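Local coordinates for Glyco_hydro_cc domain-containing protein (Cryptococcus neoformans, PDB 6UBC) that probably binds beta-1,3-glucan-type oligosaccharides, as an oligosaccharide-binding member of glycoside hydrolase family 128, at residues Ser310-His315 against Ile338-Ile343; Asn240-Ala245 against Ile270-Pro275; Thr384-Ile389 against Ser418-Met423; Asn346-Val351 against Asn390-Asp395; Ser207-Leu212 against Thr228-Ala233. All coordinates share one frame; numbering follows the deposited sequence.

Contact 1: residues Ser310-His315 against Ile338-Ile343; sequences SPSMCH and ITNLHI
Ser310 and Asn340 show how the loop after one strand can be fastened to the beginning of the next by polar groups used in both directions. Among the direct bonds, Ser310 N donates to Ile338 O (2.9 Å), Ser310 OG accepts from Asn340 N (3.0 Å), and Asn340 ND2 returns to Ser310 O (2.9 Å) with the acceptor almost in the amide plane. With CG placed opposite its own nitrogen (chi1 -176°), Asn340 brings its amide to that carbonyl, while Thr369 OG1 holds OD1 and thereby fixes the amide's rotation. The Ser310 hydroxyl also donates to Pro311 O, so both its functions are in use.

A CH-pi contact follows: Ser312 CB sits over the centre of the His342 ring, 3.3 Å from its centroid. Glu274 OE2 hydrogen-bonds to His342 ND1, and Ser312 OG is hydrogen-bonded to Glu274 N and Phe272 O.

Farther along, water takes over. One molecule joins Met313 N to Asn340 O, another Met313 O to His342 N. The chain leaving the C-terminal end of strand 307-309 thus parts from strand 339-345, which runs on; this fits a (beta/alpha)8 barrel, whose substrate site lies at the C-terminal ends of its strands.

Contact 2: residues Asn240-Ala245 against Ile270-Pro275; sequences NMLWGA and IGFEEP
Trp243 and Glu273 meet where two neighbouring parallel strands of the (beta/alpha)8 barrel, 237-241 and 268-270, run out into their C-terminal loops. The indole presents one face to Glu273, whose CB stands 3.7 Å from the centroid of the five-membered ring; the chain then bends at chi2 (82°), and the carboxylate plane ends up 2° from parallel to the indole plane. Arg255 adds a cation-pi contact to the same tryptophan.

Met241 reaches forward as an extended chain, passing Ile270 at a slant, SD 3.8 Å from Ile270 CG2, and ending with CE 3.4 Å from Glu273 OE1. Leu242 and Phe272 instead run alongside one another in a common direction, Leu242 CD2 against Phe272 CE1 at 3.8 Å, toward the outer layer where helices 250-260 and 287-298 cover them.

Between them the backbone follows parallel strand pairing: Ile270 N donates to Asn240 O and Leu242 N to Ile270 O, with Met241 bridged to Ile270. Beyond the strands one further bond holds the loops together, from Glu273 N to Trp243 O at 2.9 Å; it uses a lone pair in the carbonyl plane, and the same Trp243 O lies at the edge of the Phe272 ring.

Contact 3: residues Thr384-Ile389 against Ser418-Met423; sequences TDQSEI and SPEWDM
The indole of Trp421 receives Ile389 obliquely on its six-membered ring, where CG2 of the isoleucine is 3.9 Å from CE3. Tyr411 stacks on this indole, and Trp421 NE1 is hydrogen-bonded to Ser412 O, so the ring that meets the helix is already fixed in place. The second flat group, the Glu420 carboxylate, has a carbonyl over its face: Thr384 O lies 3.0 Å from Glu420 CD, nearly straight above that carbon. It is equally near OE2, but both oxygens are acceptors and no bond forms, a crowding that is probably somewhat unfavourable. The Gln386 amide, turned 49° from this carboxylate, reaches the region with OE1, and a water lies between OE1 (2.9 Å) and Glu420 O (3.1 Å). NE2 of the same amide is occupied by Asn390 OD1 and Ser432 OG.

In the barrel, this joins the start of helix 386-402, which comes after barrel strand 366-375 and the short strand 381-382, to the loop after strand 406-411. Asp385 is the N-cap: its OD1 accepts from Glu388 N (2.9 Å) through the anti lone pair. Across the gap, Ser418 forms an ST motif, OG accepting from Trp421 N, while Cys383 O takes that hydroxyl as well. Ile389 reaches across to the second segment, CG1 beside its own nitrogen (chi1 -75°), with CD1 3.7 Å from Glu420 CB.

Contact 4: residues Asn346-Val351 against Asn390-Asp395; sequences NSMDGV and NTFIND
Met348 spans the gap between two helices and meets Phe392 and Asp395 on the far one. From CB the chain sets off beside its own nitrogen (chi1 -66°) and folds again at the next bond, so that it turns toward helix 386-402 instead of running out straight. CG comes first to Asp395, 3.8 Å from its CB. SD follows, resting 3.7 Å from the same Asp395 CB and close to the backbone carbon of that residue, so it is the aliphatic root of the aspartate that is touched. At the tip, Met348 CE settles obliquely against the Phe392 ring, 3.6 Å from CD1 and from CE1 alike. Ile396 and Leu399, about one and two turns on from Phe392, also touch the methionine.

The ring is shared. Asn346 CA approaches Phe392 CE1 at 3.9 Å, Ser347 N lies at the ring edge, and Val351 CG2 comes within 4.4 Å of Phe392 CE1. Ser347 is the N-cap of helix 348-362, so the ring abuts the start of that helix. The two helices follow successive strands, 339-345 and 366-375, in the barrel's outer layer. With carbon and sulfur supplying the closest approaches, the union rests on van der Waals packing that is only partly shielded from solvent, without directional bonds between the two segments.

Contact 5: residues Ser207-Leu212 against Thr228-Ala233; sequences SGDDPL and TPSGSA
Asp209 opens a type I beta turn that runs to Leu212, closed by Leu212 N donating to Asp209 O (3.0 Å), and the turn sets both of these side chains against the loop at Gly231, whose CA is the nearest to that of Asp209. The aspartate does the polar work. Its OD1 accepts from Gly231 N at 3.0 Å, though the donor stands well above the carboxylate plane (71° out of it) and the bond is bent, 137° at the hydrogen. OD2 lies 2.7 Å from Ser230 OG, and the serine hydroxyl is brought there by its chi1 of 56°. Asp224 OD2 is hydrogen-bonded to Ser230 N and comes close to Asp209 OD2; two like charges so near one another may raise the proton affinity of one of them.

Leu212 makes the apolar part of the contact. CD1 presses on the peptide linking Gly231 to Ser232, 3.8 Å from Gly231 C and 3.6 Å from Ser232 N. The bare CA of Gly231 lets the peptide sit close to both side chains. Tyr222 and Val206 close around the leucine from strands 221-223 and 204-207. Here, then, the loops that leave the first two parallel strands of a (beta/alpha)8 barrel are tied together at its C-terminal rim.

All five contacts belong to one (beta/alpha)8 barrel, but they sample different layers. Along the chain the order is contact 5, 2, 1, and then 4 and 3, whose segments alternate and share helix 386-402. Contacts 1 and 2, with centres 10 Å apart, touch and both reach the barrel sheet, meeting among other places at Phe272 O and Ser312 N. Contact 5 touches contact 2 through Thr228 and Asn240, and contact 3 through Pro211 and Met423. Contacts 3 and 4 lie 12 Å apart toward the outside, and Val351 leads from contact 4 back to Ile343 of contact 1. Contacts 1 and 2 thus tie strands and loops inside the barrel by hydrogen bonds as well as packing, while contact 4 joins two outer helices by packing.

Contact 1: residues Ser310-His315 against Ile338-Ile343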
# COMPACT_ATOMS: atom_id res chain seq x y z
N SER A 310 0.39 6.16 -6.36
CA SER A 310 1.05 5.56 -7.56
C SER A 310 0.86 4.04 -7.51
O SER A 310 0.53 3.46 -6.46
CB SER A 310 2.51 5.91 -7.60
OG SER A 310 3.30 5.12 -6.75
N PRO A 311 1.14 3.34 -8.64
CA PRO A 311 1.35 1.90 -8.56
C PRO A 311 2.50 1.56 -7.61
O PRO A 311 3.40 2.37 -7.38
CB PRO A 311 1.72 1.46 -10.00
CG PRO A 311 1.22 2.63 -10.87
CD PRO A 311 1.45 3.87 -9.99
N SER A 312 2.46 0.34 -7.08
CA SER A 312 3.50 -0.21 -6.19
C SER A 312 4.51 -1.02 -7.00
O SER A 312 4.09 -1.95 -7.66
CB SER A 312 2.88 -1.08 -5.11
OG SER A 312 1.92 -1.99 -5.66
N MET A 313 5.80 -0.81 -6.74
CA MET A 313 6.86 -1.65 -7.36
C MET A 313 7.22 -2.85 -6.47
O MET A 313 7.74 -2.70 -5.34
CB MET A 313 8.12 -0.83 -7.66
CG MET A 313 7.87 0.30 -8.65
SD MET A 313 7.23 -0.15 -10.28
CE MET A 313 5.46 0.01 -10.01
N CYS A 314 7.13 -4.04 -7.04
CA CYS A 314 7.61 -5.25 -6.30
C CYS A 314 9.13 -5.18 -6.18
O CYS A 314 9.62 -5.77 -5.23
CB CYS A 314 7.17 -6.55 -6.96
SG CYS A 314 7.94 -6.77 -8.57
N HIS A 315 9.83 -4.50 -7.09
CA HIS A 315 11.32 -4.49 -7.13
C HIS A 315 11.89 -3.54 -6.08
O HIS A 315 13.11 -3.47 -5.99
CB HIS A 315 11.86 -4.24 -8.52
CG HIS A 315 11.64 -5.37 -9.46
ND1 HIS A 315 10.52 -5.46 -10.27
CD2 HIS A 315 12.42 -6.48 -9.71
CE1 HIS A 315 10.62 -6.59 -10.99
NE2 HIS A 315 11.80 -7.20 -10.72
N ILE A 338 0.99 10.85 -4.31
CA ILE A 338 1.63 10.03 -3.24
C ILE A 338 2.33 8.82 -3.87
O ILE A 338 1.69 8.12 -4.63
CB ILE A 338 0.63 9.66 -2.15
CG1 ILE A 338 0.16 10.92 -1.40
CG2 ILE A 338 1.21 8.62 -1.21
CD1 ILE A 338 -0.94 10.66 -0.46
N THR A 339 3.62 8.67 -3.58
CA THR A 339 4.46 7.57 -4.10
C THR A 339 4.16 6.36 -3.20
O THR A 339 4.22 6.46 -1.98
CB THR A 339 5.95 7.90 -4.12
OG1 THR A 339 6.11 9.16 -4.78
CG2 THR A 339 6.74 6.83 -4.83
N ASN A 340 3.83 5.25 -3.85
CA ASN A 340 3.38 4.00 -3.22
C ASN A 340 4.56 3.07 -3.08
O ASN A 340 5.10 2.66 -4.17
CB ASN A 340 2.31 3.36 -4.11
CG ASN A 340 1.67 2.12 -3.54
OD1 ASN A 340 2.13 1.59 -2.54
ND2 ASN A 340 0.61 1.64 -4.21
N LEU A 341 4.89 2.63 -1.87
CA LEU A 341 5.95 1.63 -1.66
C LEU A 341 5.35 0.33 -1.11
O LEU A 341 4.42 0.36 -0.26
CB LEU A 341 6.97 2.15 -0.63
CG LEU A 341 8.09 3.03 -1.21
CD1 LEU A 341 7.55 4.22 -1.95
CD2 LEU A 341 9.07 3.47 -0.08
N HIS A 342 6.02 -0.76 -1.48
CA HIS A 342 5.94 -2.09 -0.83
C HIS A 342 7.32 -2.30 -0.25
O HIS A 342 8.31 -2.27 -1.00
CB HIS A 342 5.55 -3.16 -1.88
CG HIS A 342 4.10 -3.12 -2.17
ND1 HIS A 342 3.51 -4.03 -3.00
CD2 HIS A 342 3.16 -2.25 -1.77
CE1 HIS A 342 2.25 -3.70 -3.10
NE2 HIS A 342 1.97 -2.60 -2.36
N ILE A 343 7.38 -2.51 1.07
CA ILE A 343 8.68 -2.72 1.74
C ILE A 343 8.73 -4.15 2.26
O ILE A 343 7.94 -4.49 3.16
CB ILE A 343 8.88 -1.67 2.82
CG1 ILE A 343 8.92 -0.28 2.20
CG2 ILE A 343 10.16 -1.91 3.59
CD1 ILE A 343 9.16 0.84 3.21
O HOH W 1 -0.57 -0.97 -5.05
O HOH W 2 7.97 -0.41 -3.77
O HOH W 3 7.13 1.61 -5.47

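Contact 2: residues Asn240-Ala245 against Ile270-Pro275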
# COMPACT_ATOMS: atom_id res chain seq x y z
N ASN A 240 -10.00 3.39 -2.00
CA ASN A 240 -10.37 2.66 -3.22
C ASN A 240 -9.09 2.24 -3.95
O ASN A 240 -7.98 2.80 -3.71
CB ASN A 240 -11.27 3.49 -4.14
CG ASN A 240 -12.58 3.90 -3.50
OD1 ASN A 240 -12.60 4.88 -2.76
ND2 ASN A 240 -13.66 3.15 -3.72
N MET A 241 -9.20 1.27 -4.82
CA MET A 241 -8.01 0.76 -5.54
C MET A 241 -8.38 0.19 -6.89
O MET A 241 -9.48 -0.36 -7.03
CB MET A 241 -7.34 -0.35 -4.72
CG MET A 241 -6.18 -0.98 -5.40
SD MET A 241 -5.08 -1.77 -4.19
CE MET A 241 -3.86 -2.48 -5.32
N LEU A 242 -7.50 0.42 -7.87
CA LEU A 242 -7.53 -0.33 -9.16
C LEU A 242 -6.33 -1.27 -9.19
O LEU A 242 -5.19 -0.80 -9.40
CB LEU A 242 -7.57 0.62 -10.36
CG LEU A 242 -7.64 -0.09 -11.70
CD1 LEU A 242 -8.79 -1.10 -11.74
CD2 LEU A 242 -7.72 0.88 -12.86
N TRP A 243 -6.59 -2.56 -8.99
CA TRP A 243 -5.51 -3.56 -8.81
C TRP A 243 -4.72 -3.74 -10.11
O TRP A 243 -3.45 -3.77 -10.09
CB TRP A 243 -6.15 -4.88 -8.36
CG TRP A 243 -5.21 -5.99 -8.02
CD1 TRP A 243 -4.69 -6.33 -6.82
CD2 TRP A 243 -4.66 -6.93 -8.97
NE1 TRP A 243 -3.90 -7.44 -6.93
CE2 TRP A 243 -3.85 -7.83 -8.23
CE3 TRP A 243 -4.82 -7.13 -10.34
CZ2 TRP A 243 -3.21 -8.91 -8.82
CZ3 TRP A 243 -4.18 -8.21 -10.92
CH2 TRP A 243 -3.37 -9.06 -10.16
N GLY A 244 -5.44 -3.81 -11.22
CA GLY A 244 -4.81 -4.13 -12.50
C GLY A 244 -5.65 -3.78 -13.71
O GLY A 244 -6.52 -2.88 -13.66
N ALA A 245 -5.22 -4.37 -14.82
CA ALA A 245 -5.66 -4.05 -16.19
C ALA A 245 -6.85 -4.96 -16.52
O ALA A 245 -7.47 -4.76 -17.55
CB ALA A 245 -4.52 -4.24 -17.17
N ILE A 270 -5.57 3.96 -4.62
CA ILE A 270 -4.28 3.26 -4.82
C ILE A 270 -4.23 2.66 -6.24
O ILE A 270 -5.19 2.00 -6.68
CB ILE A 270 -4.09 2.21 -3.74
CG1 ILE A 270 -4.01 2.88 -2.37
CG2 ILE A 270 -2.88 1.30 -4.09
CD1 ILE A 270 -3.99 1.88 -1.22
N GLY A 271 -3.11 2.86 -6.93
CA GLY A 271 -2.83 2.33 -8.26
C GLY A 271 -2.40 0.87 -8.22
O GLY A 271 -2.42 0.20 -7.16
N PHE A 272 -1.95 0.40 -9.37
CA PHE A 272 -1.84 -1.04 -9.65
C PHE A 272 -0.91 -1.72 -8.66
O PHE A 272 0.14 -1.18 -8.28
CB PHE A 272 -1.35 -1.27 -11.07
CG PHE A 272 -2.01 -0.35 -12.06
CD1 PHE A 272 -3.36 -0.42 -12.27
CD2 PHE A 272 -1.28 0.61 -12.75
CE1 PHE A 272 -3.99 0.43 -13.17
CE2 PHE A 272 -1.89 1.44 -13.68
CZ PHE A 272 -3.25 1.34 -13.90
N GLU A 273 -1.32 -2.93 -8.32
CA GLU A 273 -0.53 -3.82 -7.46
C GLU A 273 0.65 -4.41 -8.22
O GLU A 273 0.42 -5.30 -9.03
CB GLU A 273 -1.41 -4.98 -6.99
CG GLU A 273 -0.70 -5.91 -6.03
CD GLU A 273 -0.65 -5.46 -4.59
OE1 GLU A 273 -1.31 -4.43 -4.25
OE2 GLU A 273 0.06 -6.20 -3.82
N GLU A 274 1.89 -3.98 -7.96
CA GLU A 274 3.08 -4.67 -8.49
C GLU A 274 2.92 -4.99 -9.97
O GLU A 274 3.12 -6.13 -10.44
CB GLU A 274 3.23 -5.88 -7.58
CG GLU A 274 3.65 -5.49 -6.18
CD GLU A 274 3.83 -6.63 -5.19
OE1 GLU A 274 3.71 -7.82 -5.68
OE2 GLU A 274 4.16 -6.35 -3.97
N PRO A 275 2.66 -3.98 -10.84
CA PRO A 275 2.61 -4.24 -12.27
C PRO A 275 3.97 -4.71 -12.82
O PRO A 275 4.00 -5.28 -13.96
CB PRO A 275 2.12 -2.90 -12.87
CG PRO A 275 2.61 -1.87 -11.84
CD PRO A 275 2.41 -2.58 -10.51

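Contact 3: residues Thr384-Ile389 against Ser418-Met423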
# COMPACT_ATOMS: atom_id res chain seq x y z
N THR A 384 10.44 -16.05 9.46
CA THR A 384 9.63 -17.13 10.12
C THR A 384 9.81 -17.10 11.65
O THR A 384 9.00 -17.71 12.37
CB THR A 384 10.01 -18.51 9.55
OG1 THR A 384 11.43 -18.58 9.67
CG2 THR A 384 9.61 -18.73 8.09
N ASP A 385 10.82 -16.40 12.14
CA ASP A 385 11.16 -16.35 13.57
C ASP A 385 10.26 -15.29 14.24
O ASP A 385 10.38 -14.13 13.91
CB ASP A 385 12.63 -16.06 13.84
CG ASP A 385 12.97 -16.13 15.30
OD1 ASP A 385 12.74 -15.13 16.03
OD2 ASP A 385 13.30 -17.25 15.73
N GLN A 386 9.40 -15.72 15.13
CA GLN A 386 8.40 -14.80 15.74
C GLN A 386 9.11 -13.65 16.46
O GLN A 386 8.61 -12.52 16.38
CB GLN A 386 7.47 -15.54 16.72
CG GLN A 386 6.36 -14.66 17.27
CD GLN A 386 5.42 -14.20 16.17
OE1 GLN A 386 4.89 -15.03 15.44
NE2 GLN A 386 5.24 -12.89 16.03
N SER A 387 10.18 -13.95 17.19
CA SER A 387 10.92 -12.95 17.98
C SER A 387 11.50 -11.87 17.04
O SER A 387 11.29 -10.63 17.22
CB SER A 387 11.99 -13.65 18.75
OG SER A 387 12.55 -12.67 19.55
N GLU A 388 12.10 -12.30 15.94
CA GLU A 388 12.63 -11.33 14.95
C GLU A 388 11.47 -10.56 14.34
O GLU A 388 11.65 -9.35 14.09
CB GLU A 388 13.36 -12.13 13.85
CG GLU A 388 13.91 -11.32 12.69
CD GLU A 388 14.42 -12.14 11.48
OE1 GLU A 388 14.19 -13.38 11.46
OE2 GLU A 388 15.04 -11.54 10.53
N ILE A 389 10.34 -11.24 14.03
CA ILE A 389 9.13 -10.55 13.48
C ILE A 389 8.65 -9.46 14.42
O ILE A 389 8.36 -8.39 13.93
CB ILE A 389 8.02 -11.56 13.15
CG1 ILE A 389 8.41 -12.29 11.86
CG2 ILE A 389 6.65 -10.94 13.05
CD1 ILE A 389 7.67 -13.60 11.60
N SER A 418 5.09 -15.66 5.49
CA SER A 418 5.19 -16.81 6.41
C SER A 418 3.91 -16.94 7.21
O SER A 418 3.24 -15.94 7.48
CB SER A 418 6.35 -16.62 7.35
OG SER A 418 6.10 -15.58 8.29
N PRO A 419 3.59 -18.14 7.72
CA PRO A 419 2.46 -18.29 8.61
C PRO A 419 2.56 -17.42 9.89
O PRO A 419 1.56 -16.93 10.38
CB PRO A 419 2.54 -19.76 9.01
CG PRO A 419 3.26 -20.41 7.86
CD PRO A 419 4.30 -19.41 7.45
N GLU A 420 3.79 -17.20 10.35
CA GLU A 420 4.09 -16.37 11.54
C GLU A 420 3.75 -14.89 11.25
O GLU A 420 3.39 -14.17 12.17
CB GLU A 420 5.53 -16.57 12.01
CG GLU A 420 5.83 -17.98 12.48
CD GLU A 420 6.44 -18.92 11.44
OE1 GLU A 420 6.36 -18.62 10.24
OE2 GLU A 420 6.99 -19.92 11.87
N TRP A 421 3.83 -14.47 10.00
CA TRP A 421 3.45 -13.09 9.60
C TRP A 421 1.91 -12.93 9.57
O TRP A 421 1.41 -11.79 9.77
CB TRP A 421 4.11 -12.77 8.24
CG TRP A 421 3.92 -11.31 7.89
CD1 TRP A 421 2.90 -10.78 7.18
CD2 TRP A 421 4.58 -10.21 8.52
NE1 TRP A 421 2.99 -9.41 7.17
CE2 TRP A 421 4.01 -9.03 8.00
CE3 TRP A 421 5.67 -10.09 9.39
CZ2 TRP A 421 4.40 -7.75 8.40
CZ3 TRP A 421 6.09 -8.82 9.77
CH2 TRP A 421 5.47 -7.65 9.27
N ASP A 422 1.13 -14.01 9.41
CA ASP A 422 -0.35 -13.87 9.35
C ASP A 422 -0.83 -13.00 10.53
O ASP A 422 -0.40 -13.26 11.67
CB ASP A 422 -1.07 -15.22 9.38
CG ASP A 422 -1.03 -16.09 8.13
OD1 ASP A 422 -0.70 -15.58 7.09
OD2 ASP A 422 -1.28 -17.30 8.28
N MET A 423 -1.65 -11.98 10.25
CA MET A 423 -2.25 -11.14 11.30
C MET A 423 -3.44 -11.87 11.92
O MET A 423 -3.70 -11.64 13.10
CB MET A 423 -2.68 -9.80 10.70
CG MET A 423 -3.46 -8.88 11.67
SD MET A 423 -3.49 -7.22 10.87
CE MET A 423 -1.94 -6.57 11.48
O HOH W 4 2.08 -14.69 14.98

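Contact 4: residues Asn346-Val351 against Asn390-Asp395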
# COMPACT_ATOMS: atom_id res chain seq x y z
N ASN A 346 14.26 -7.04 6.09
CA ASN A 346 14.37 -7.64 7.42
C ASN A 346 15.22 -6.80 8.34
O ASN A 346 15.56 -7.31 9.41
CB ASN A 346 14.90 -9.07 7.38
CG ASN A 346 16.36 -9.17 7.03
OD1 ASN A 346 16.99 -8.19 6.65
ND2 ASN A 346 16.89 -10.38 7.12
N SER A 347 15.45 -5.54 8.01
CA SER A 347 16.28 -4.60 8.80
C SER A 347 15.85 -3.17 8.47
O SER A 347 15.31 -2.90 7.36
CB SER A 347 17.75 -4.84 8.52
OG SER A 347 18.16 -4.27 7.32
N MET A 348 15.96 -2.29 9.45
CA MET A 348 15.62 -0.87 9.26
C MET A 348 16.53 -0.25 8.19
O MET A 348 16.05 0.65 7.51
CB MET A 348 15.67 -0.14 10.59
CG MET A 348 14.59 -0.60 11.60
SD MET A 348 12.90 -0.68 10.89
CE MET A 348 12.76 -2.44 10.53
N ASP A 349 17.77 -0.71 8.01
CA ASP A 349 18.66 -0.22 6.92
C ASP A 349 18.00 -0.40 5.54
O ASP A 349 17.99 0.54 4.75
CB ASP A 349 20.02 -0.91 6.90
CG ASP A 349 21.01 -0.40 7.95
OD1 ASP A 349 20.73 0.63 8.62
OD2 ASP A 349 22.07 -1.07 8.12
N GLY A 350 17.37 -1.55 5.34
CA GLY A 350 16.66 -1.86 4.07
C GLY A 350 15.42 -1.01 3.90
O GLY A 350 15.14 -0.57 2.78
N VAL A 351 14.66 -0.82 4.99
CA VAL A 351 13.48 0.04 5.00
C VAL A 351 13.94 1.44 4.54
O VAL A 351 13.29 2.05 3.71
CB VAL A 351 12.81 0.07 6.39
CG1 VAL A 351 11.65 1.03 6.39
CG2 VAL A 351 12.35 -1.34 6.85
N ASN A 390 8.52 -9.76 15.69
CA ASN A 390 8.04 -8.78 16.69
C ASN A 390 8.96 -7.55 16.69
O ASN A 390 8.46 -6.42 16.70
CB ASN A 390 7.94 -9.38 18.09
CG ASN A 390 6.85 -10.40 18.23
OD1 ASN A 390 5.88 -10.43 17.46
ND2 ASN A 390 7.03 -11.26 19.20
N THR A 391 10.27 -7.77 16.71
CA THR A 391 11.28 -6.68 16.73
C THR A 391 11.13 -5.81 15.48
O THR A 391 11.10 -4.54 15.59
CB THR A 391 12.70 -7.20 16.85
OG1 THR A 391 12.75 -7.97 18.06
CG2 THR A 391 13.67 -6.06 16.83
N PHE A 392 10.96 -6.47 14.35
CA PHE A 392 10.75 -5.80 13.06
C PHE A 392 9.51 -4.93 13.11
O PHE A 392 9.60 -3.79 12.66
CB PHE A 392 10.69 -6.82 11.93
CG PHE A 392 10.54 -6.18 10.58
CD1 PHE A 392 11.66 -5.77 9.89
CD2 PHE A 392 9.29 -6.09 9.97
CE1 PHE A 392 11.55 -5.28 8.60
CE2 PHE A 392 9.16 -5.59 8.70
CZ PHE A 392 10.29 -5.13 8.03
N ILE A 393 8.38 -5.47 13.56
CA ILE A 393 7.10 -4.71 13.55
C ILE A 393 7.30 -3.50 14.47
O ILE A 393 6.91 -2.39 14.10
CB ILE A 393 5.92 -5.61 14.02
CG1 ILE A 393 5.55 -6.67 12.96
CG2 ILE A 393 4.75 -4.72 14.34
CD1 ILE A 393 4.73 -7.84 13.51
N ASN A 394 7.88 -3.70 15.65
CA ASN A 394 8.02 -2.60 16.66
C ASN A 394 8.94 -1.52 16.09
O ASN A 394 8.53 -0.32 16.09
CB ASN A 394 8.54 -3.16 17.98
CG ASN A 394 7.45 -3.91 18.73
OD1 ASN A 394 6.29 -3.46 18.77
ND2 ASN A 394 7.84 -4.96 19.43
N ASP A 395 10.04 -1.95 15.46
CA ASP A 395 11.05 -1.07 14.86
C ASP A 395 10.44 -0.28 13.71
O ASP A 395 10.72 0.93 13.58
CB ASP A 395 12.29 -1.81 14.38
CG ASP A 395 13.25 -2.31 15.47
OD1 ASP A 395 13.09 -1.91 16.61
OD2 ASP A 395 14.14 -3.09 15.14

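Contact 5: residues Ser207-Leu212 against Thr228-Ala233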
# COMPACT_ATOMS: atom_id res chain seq x y z
N SER A 207 -4.18 -3.58 5.34
CA SER A 207 -4.60 -4.23 4.09
C SER A 207 -5.45 -5.44 4.46
O SER A 207 -5.06 -6.15 5.39
CB SER A 207 -3.38 -4.61 3.27
OG SER A 207 -2.58 -5.60 3.92
N GLY A 208 -6.62 -5.58 3.82
CA GLY A 208 -7.53 -6.71 4.04
C GLY A 208 -8.68 -6.28 4.94
O GLY A 208 -8.59 -5.20 5.62
N ASP A 209 -9.74 -7.07 4.94
CA ASP A 209 -10.97 -6.75 5.73
C ASP A 209 -11.01 -7.47 7.07
O ASP A 209 -11.47 -6.86 8.04
CB ASP A 209 -12.19 -7.16 4.90
CG ASP A 209 -12.30 -6.31 3.64
OD1 ASP A 209 -12.40 -5.04 3.72
OD2 ASP A 209 -12.33 -6.92 2.54
N ASP A 210 -10.46 -8.66 7.16
CA ASP A 210 -10.54 -9.45 8.41
C ASP A 210 -9.93 -8.68 9.57
O ASP A 210 -10.43 -8.77 10.68
CB ASP A 210 -9.89 -10.81 8.23
CG ASP A 210 -10.72 -11.76 7.39
OD1 ASP A 210 -11.86 -11.40 7.05
OD2 ASP A 210 -10.22 -12.86 7.13
N PRO A 211 -8.82 -7.92 9.38
CA PRO A 211 -8.24 -7.20 10.51
C PRO A 211 -9.04 -6.03 11.07
O PRO A 211 -8.79 -5.63 12.23
CB PRO A 211 -6.87 -6.70 9.99
CG PRO A 211 -6.55 -7.65 8.84
CD PRO A 211 -7.92 -7.93 8.21
N LEU A 212 -10.02 -5.50 10.32
CA LEU A 212 -10.59 -4.18 10.67
C LEU A 212 -11.25 -4.22 12.05
O LEU A 212 -11.07 -3.28 12.83
CB LEU A 212 -11.63 -3.71 9.64
CG LEU A 212 -11.08 -3.38 8.26
CD1 LEU A 212 -12.23 -3.01 7.35
CD2 LEU A 212 -10.02 -2.31 8.32
N THR A 228 -13.71 -0.99 -4.07
CA THR A 228 -14.19 -0.41 -2.80
C THR A 228 -14.00 -1.46 -1.73
O THR A 228 -14.38 -2.59 -1.96
CB THR A 228 -15.67 0.01 -2.93
OG1 THR A 228 -15.84 0.88 -4.06
CG2 THR A 228 -16.15 0.67 -1.66
N PRO A 229 -13.49 -1.15 -0.52
CA PRO A 229 -13.39 -2.20 0.49
C PRO A 229 -14.77 -2.74 0.84
O PRO A 229 -15.66 -1.94 1.02
CB PRO A 229 -12.71 -1.48 1.66
CG PRO A 229 -11.91 -0.40 0.97
CD PRO A 229 -12.87 0.12 -0.10
N SER A 230 -14.85 -4.05 1.06
CA SER A 230 -16.11 -4.73 1.43
C SER A 230 -16.36 -4.51 2.92
O SER A 230 -17.52 -4.53 3.35
CB SER A 230 -16.05 -6.18 1.07
OG SER A 230 -14.93 -6.79 1.69
N GLY A 231 -15.28 -4.34 3.68
CA GLY A 231 -15.32 -4.13 5.13
C GLY A 231 -15.50 -2.65 5.42
O GLY A 231 -15.48 -1.84 4.51
N SER A 232 -15.73 -2.33 6.67
CA SER A 232 -15.97 -0.92 7.04
C SER A 232 -15.51 -0.80 8.47
O SER A 232 -15.55 -1.80 9.22
CB SER A 232 -17.42 -0.47 6.82
OG SER A 232 -18.38 -1.28 7.50
N ALA A 233 -15.08 0.38 8.83
CA ALA A 233 -14.75 0.72 10.22
C ALA A 233 -15.11 2.19 10.41
O ALA A 233 -14.56 3.01 9.67
CB ALA A 233 -13.28 0.46 10.52